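Local coordinates for protein fatty acid synthase 1, isoform A (Drosophila melanogaster, PDB 6FN6) that probably carries out, as a multifunctional enzyme using NADPH, the synthesis of long-chain saturated fatty acids from acetyl-CoA and malonyl-CoA, this piece being its dehydratase, enoylreductase and ketoreductase region, at residues N762-R774 with L788-L800. Sequence-based numbering, arbitrary orientation.
Sequences NSRDTSFEQLVLR and LSEEKLQASIRCL
Glu769 and Arg798 carry the one salt bridge between the segments, with OE1 of Glu769 lying 2.6 Å from NH1 of Arg798. The nitrogen meets OE1 on the syn side but tilted out of the carboxylate plane, in a bent bond, while the oxygen lies at the guanidinium edge; the two planes are turned 32° apart. Glu769 gets there by holding CG anti to its backbone N (chi1 -178°) and running extended; its OE1 also rests 3.3 Å from CB of Ala795. An alanine here is likely to leave the Arg798 guanidinium without this carboxylate mate. Arg798 also has a long, weak ion pair to Glu197 of the second subunit.

Phe768 enters edge first: its CZ is 3.5 Å from the backbone O of Lys792, which lies in the ring plane. The OG of Ser796 approaches the same CZ obliquely, while hydrogen bonding to that Lys792 carbonyl and to His714, whose ring packs edge-to-face with Phe768. The SG of Cys799 stands at the ring edge too, 5.3 Å from the Phe768 centroid, and lies 4.0 Å from CB of Val772.

Helices 768-774 and 791-797 run nearly parallel, 10° between axes 9.7 Å apart, and flank strand 781-786 in sequence. That strand belongs to a six-stranded parallel sheet, consistent with the Rossmann-type nucleotide-binding half of a zinc-binding-dehydrogenase-like enoylreductase; Val772 and Ser796 both touch it.

Nearer Ser763, CG2 of Thr766 reaches the backbone O of Glu791 at 3.7 Å. Lys792, extended beyond CG, passes its CE within 3.4 Å of the Arg764 carbonyl O and offers NZ in a weak hydrogen bond to the O of Ser763.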
loop_
_atom_site.group_PDB
_atom_site.type_symbol
_atom_site.label_atom_id
_atom_site.label_comp_id
_atom_site.label_asym_id
_atom_site.label_seq_id
_atom_site.Cartn_x
_atom_site.Cartn_y
_atom_site.Cartn_z
ATOM N N ASN A 762 -11.782 -19.306 8.899
ATOM C CA ASN A 762 -10.536 -20.035 9.088
ATOM C C ASN A 762 -9.355 -19.089 8.907
ATOM O O ASN A 762 -9.284 -18.349 7.927
ATOM C CB ASN A 762 -10.452 -21.208 8.109
ATOM C CG ASN A 762 -9.163 -21.991 8.244
ATOM O OD1 ASN A 762 -8.429 -21.842 9.222
ATOM N ND2 ASN A 762 -8.889 -22.846 7.264
ATOM N N SER A 763 -8.438 -19.108 9.871
ATOM C CA SER A 763 -7.295 -18.201 9.864
ATOM C C SER A 763 -6.118 -18.759 9.065
ATOM O O SER A 763 -5.177 -18.033 8.751
ATOM C CB SER A 763 -6.852 -17.892 11.298
ATOM O OG SER A 763 -6.444 -19.066 11.977
ATOM N N ARG A 764 -6.162 -20.049 8.746
ATOM C CA ARG A 764 -5.074 -20.677 8.004
ATOM C C ARG A 764 -5.028 -20.194 6.556
ATOM O O ARG A 764 -3.977 -20.241 5.919
ATOM C CB ARG A 764 -5.203 -22.204 8.025
ATOM C CG ARG A 764 -4.747 -22.869 9.313
ATOM C CD ARG A 764 -5.228 -24.313 9.379
ATOM N NE ARG A 764 -6.668 -24.418 9.601
ATOM C CZ ARG A 764 -7.330 -25.569 9.692
ATOM N NH1 ARG A 764 -6.690 -26.724 9.572
ATOM N NH2 ARG A 764 -8.640 -25.565 9.897
ATOM N N ASP A 765 -6.166 -19.734 6.041
ATOM C CA ASP A 765 -6.257 -19.311 4.647
ATOM C C ASP A 765 -6.983 -17.973 4.517
ATOM O O ASP A 765 -7.167 -17.261 5.505
ATOM C CB ASP A 765 -6.962 -20.387 3.808
ATOM C CG ASP A 765 -8.400 -20.641 4.251
ATOM O OD1 ASP A 765 -8.995 -19.778 4.932
ATOM O OD2 ASP A 765 -8.943 -21.711 3.905
ATOM N N THR A 766 -7.355 -17.626 3.286
ATOM C CA THR A 766 -8.056 -16.378 2.996
ATOM C C THR A 766 -9.570 -16.559 2.879
ATOM O O THR A 766 -10.284 -15.619 2.527
ATOM C CB THR A 766 -7.540 -15.746 1.689
ATOM O OG1 THR A 766 -7.607 -16.709 0.627
ATOM C CG2 THR A 766 -6.116 -15.269 1.852
ATOM N N SER A 767 -10.056 -17.767 3.159
ATOM C CA SER A 767 -11.471 -18.089 2.976
ATOM C C SER A 767 -12.387 -17.132 3.733
ATOM O O SER A 767 -13.519 -16.891 3.311
ATOM C CB SER A 767 -11.754 -19.526 3.420
ATOM O OG SER A 767 -11.733 -19.639 4.831
ATOM N N PHE A 768 -11.897 -16.576 4.835
ATOM C CA PHE A 768 -12.722 -15.722 5.683
ATOM C C PHE A 768 -13.215 -14.483 4.937
ATOM O O PHE A 768 -14.221 -13.883 5.317
ATOM C CB PHE A 768 -11.954 -15.307 6.941
ATOM C CG PHE A 768 -10.752 -14.449 6.668
ATOM C CD1 PHE A 768 -10.882 -13.080 6.493
ATOM C CD2 PHE A 768 -9.488 -15.010 6.603
ATOM C CE1 PHE A 768 -9.774 -12.292 6.245
ATOM C CE2 PHE A 768 -8.377 -14.228 6.358
ATOM C CZ PHE A 768 -8.519 -12.868 6.181
ATOM N N GLU A 769 -12.511 -14.102 3.877
ATOM C CA GLU A 769 -12.925 -12.964 3.066
ATOM C C GLU A 769 -14.303 -13.211 2.456
ATOM O O GLU A 769 -15.198 -12.372 2.561
ATOM C CB GLU A 769 -11.898 -12.685 1.966
ATOM C CG GLU A 769 -12.223 -11.479 1.100
ATOM C CD GLU A 769 -11.235 -11.297 -0.033
ATOM O OE1 GLU A 769 -10.103 -11.818 0.075
ATOM O OE2 GLU A 769 -11.590 -10.642 -1.035
ATOM N N GLN A 770 -14.469 -14.367 1.819
ATOM C CA GLN A 770 -15.739 -14.720 1.200
ATOM C C GLN A 770 -16.824 -14.809 2.264
ATOM O O GLN A 770 -17.940 -14.337 2.062
ATOM C CB GLN A 770 -15.635 -16.046 0.441
ATOM C CG GLN A 770 -14.852 -15.969 -0.863
ATOM C CD GLN A 770 -13.373 -15.737 -0.643
ATOM O OE1 GLN A 770 -12.744 -16.403 0.181
ATOM N NE2 GLN A 770 -12.806 -14.788 -1.378
ATOM N N LEU A 771 -16.482 -15.409 3.399
ATOM C CA LEU A 771 -17.434 -15.602 4.487
ATOM C C LEU A 771 -17.994 -14.275 4.980
ATOM O O LEU A 771 -19.206 -14.121 5.133
ATOM C CB LEU A 771 -16.767 -16.348 5.644
ATOM C CG LEU A 771 -17.617 -16.652 6.884
ATOM C CD1 LEU A 771 -17.132 -17.930 7.550
ATOM C CD2 LEU A 771 -17.603 -15.504 7.892
ATOM N N VAL A 772 -17.104 -13.322 5.233
ATOM C CA VAL A 772 -17.497 -12.033 5.787
ATOM C C VAL A 772 -18.324 -11.251 4.779
ATOM O O VAL A 772 -19.364 -10.694 5.123
ATOM C CB VAL A 772 -16.264 -11.232 6.237
ATOM C CG1 VAL A 772 -16.642 -9.790 6.575
ATOM C CG2 VAL A 772 -15.616 -11.904 7.430
ATOM N N LEU A 773 -17.853 -11.202 3.539
ATOM C CA LEU A 773 -18.557 -10.479 2.490
ATOM C C LEU A 773 -19.938 -11.096 2.267
ATOM O O LEU A 773 -20.903 -10.387 1.982
ATOM C CB LEU A 773 -17.747 -10.486 1.191
ATOM C CG LEU A 773 -16.428 -9.706 1.210
ATOM C CD1 LEU A 773 -15.697 -9.856 -0.114
ATOM C CD2 LEU A 773 -16.653 -8.232 1.519
ATOM N N ARG A 774 -20.026 -12.419 2.394
ATOM C CA ARG A 774 -21.301 -13.118 2.246
ATOM C C ARG A 774 -22.277 -12.759 3.359
ATOM O O ARG A 774 -23.458 -12.509 3.109
ATOM C CB ARG A 774 -21.095 -14.632 2.244
ATOM C CG ARG A 774 -21.339 -15.305 0.907
ATOM C CD ARG A 774 -21.414 -16.811 1.077
ATOM N NE ARG A 774 -20.110 -17.387 1.396
ATOM C CZ ARG A 774 -19.252 -17.862 0.497
ATOM N NH1 ARG A 774 -19.545 -17.839 -0.798
ATOM N NH2 ARG A 774 -18.092 -18.364 0.898
ATOM N N LEU A 788 -2.766 -10.909 11.406
ATOM C CA LEU A 788 -2.331 -11.725 10.274
ATOM C C LEU A 788 -1.502 -10.868 9.320
ATOM O O LEU A 788 -1.452 -9.645 9.466
ATOM C CB LEU A 788 -3.541 -12.325 9.550
ATOM C CG LEU A 788 -4.088 -13.656 10.082
ATOM C CD1 LEU A 788 -4.215 -13.657 11.601
ATOM C CD2 LEU A 788 -5.432 -13.957 9.442
ATOM N N SER A 789 -0.856 -11.503 8.346
ATOM C CA SER A 789 0.043 -10.779 7.452
ATOM C C SER A 789 -0.040 -11.264 6.009
ATOM O O SER A 789 -0.613 -12.315 5.723
ATOM C CB SER A 789 1.485 -10.903 7.952
ATOM O OG SER A 789 1.919 -12.249 7.919
ATOM N N GLU A 790 0.551 -10.478 5.112
ATOM C CA GLU A 790 0.620 -10.803 3.691
ATOM C C GLU A 790 -0.776 -11.042 3.096
ATOM O O GLU A 790 -1.698 -10.271 3.369
ATOM C CB GLU A 790 1.533 -12.014 3.487
ATOM C CG GLU A 790 2.967 -11.751 3.941
ATOM C CD GLU A 790 3.879 -12.949 3.763
ATOM O OE1 GLU A 790 4.801 -12.871 2.926
ATOM O OE2 GLU A 790 3.680 -13.963 4.464
ATOM N N GLU A 791 -0.936 -12.086 2.282
ATOM C CA GLU A 791 -2.174 -12.280 1.525
ATOM C C GLU A 791 -3.403 -12.254 2.435
ATOM O O GLU A 791 -4.499 -11.903 2.000
ATOM C CB GLU A 791 -2.130 -13.596 0.732
ATOM C CG GLU A 791 -2.169 -14.876 1.570
ATOM C CD GLU A 791 -0.845 -15.193 2.241
ATOM O OE1 GLU A 791 0.181 -14.580 1.871
ATOM O OE2 GLU A 791 -0.832 -16.059 3.143
ATOM N N LYS A 792 -3.212 -12.616 3.700
ATOM C CA LYS A 792 -4.303 -12.606 4.664
ATOM C C LYS A 792 -4.602 -11.187 5.138
ATOM O O LYS A 792 -5.704 -10.905 5.609
ATOM C CB LYS A 792 -3.973 -13.498 5.863
ATOM C CG LYS A 792 -3.792 -14.969 5.517
ATOM C CD LYS A 792 -3.283 -15.759 6.714
ATOM C CE LYS A 792 -2.749 -17.121 6.296
ATOM N NZ LYS A 792 -2.025 -17.808 7.406
ATOM N N LEU A 793 -3.619 -10.296 5.025
ATOM C CA LEU A 793 -3.823 -8.895 5.386
ATOM C C LEU A 793 -4.595 -8.175 4.286
ATOM O O LEU A 793 -5.587 -7.500 4.555
ATOM C CB LEU A 793 -2.481 -8.198 5.637
ATOM C CG LEU A 793 -2.535 -6.797 6.263
ATOM C CD1 LEU A 793 -1.265 -6.512 7.038
ATOM C CD2 LEU A 793 -2.743 -5.708 5.220
ATOM N N GLN A 794 -4.132 -8.319 3.049
ATOM C CA GLN A 794 -4.802 -7.705 1.910
ATOM C C GLN A 794 -6.234 -8.225 1.795
ATOM O O GLN A 794 -7.136 -7.502 1.366
ATOM C CB GLN A 794 -4.025 -7.964 0.616
ATOM C CG GLN A 794 -2.907 -6.959 0.349
ATOM C CD GLN A 794 -3.433 -5.569 0.001
ATOM O OE1 GLN A 794 -4.633 -5.309 0.080
ATOM N NE2 GLN A 794 -2.532 -4.674 -0.390
ATOM N N ALA A 795 -6.436 -9.481 2.180
ATOM C CA ALA A 795 -7.768 -10.070 2.178
ATOM C C ALA A 795 -8.614 -9.427 3.268
ATOM O O ALA A 795 -9.820 -9.234 3.101
ATOM C CB ALA A 795 -7.688 -11.574 2.380
ATOM N N SER A 796 -7.972 -9.087 4.382
ATOM C CA SER A 796 -8.653 -8.437 5.496
ATOM C C SER A 796 -9.027 -7.009 5.121
ATOM O O SER A 796 -10.036 -6.477 5.583
ATOM C CB SER A 796 -7.770 -8.438 6.747
ATOM O OG SER A 796 -7.400 -9.755 7.120
ATOM N N ILE A 797 -8.198 -6.390 4.287
ATOM C CA ILE A 797 -8.471 -5.051 3.780
ATOM C C ILE A 797 -9.757 -5.070 2.966
ATOM O O ILE A 797 -10.606 -4.189 3.103
ATOM C CB ILE A 797 -7.280 -4.528 2.946
ATOM C CG1 ILE A 797 -6.092 -4.202 3.855
ATOM C CG2 ILE A 797 -7.680 -3.315 2.108
ATOM C CD1 ILE A 797 -6.280 -2.973 4.727
ATOM N N ARG A 798 -9.901 -6.087 2.123
ATOM C CA ARG A 798 -11.075 -6.217 1.271
ATOM C C ARG A 798 -12.347 -6.422 2.094
ATOM O O ARG A 798 -13.453 -6.264 1.580
ATOM C CB ARG A 798 -10.895 -7.374 0.285
ATOM C CG ARG A 798 -9.726 -7.198 -0.676
ATOM C CD ARG A 798 -9.586 -8.387 -1.613
ATOM N NE ARG A 798 -8.197 -8.618 -2.016
ATOM C CZ ARG A 798 -7.473 -9.687 -1.687
ATOM N NH1 ARG A 798 -7.984 -10.665 -0.947
ATOM N NH2 ARG A 798 -6.221 -9.784 -2.114
ATOM N N CYS A 799 -12.192 -6.788 3.365
ATOM C CA CYS A 799 -13.340 -6.965 4.253
ATOM C C CYS A 799 -13.825 -5.642 4.842
ATOM O O CYS A 799 -14.895 -5.579 5.448
ATOM C CB CYS A 799 -12.995 -7.927 5.393
ATOM S SG CYS A 799 -12.838 -9.650 4.897
ATOM N N LEU A 800 -13.034 -4.590 4.670
ATOM C CA LEU A 800 -13.362 -3.298 5.257
ATOM C C LEU A 800 -14.438 -2.563 4.460
ATOM O O LEU A 800 -14.305 -2.356 3.251
ATOM C CB LEU A 800 -12.110 -2.432 5.361
ATOM C CG LEU A 800 -12.173 -1.276 6.363
ATOM C CD1 LEU A 800 -12.402 -1.777 7.779
ATOM C CD2 LEU A 800 -10.908 -0.445 6.300
#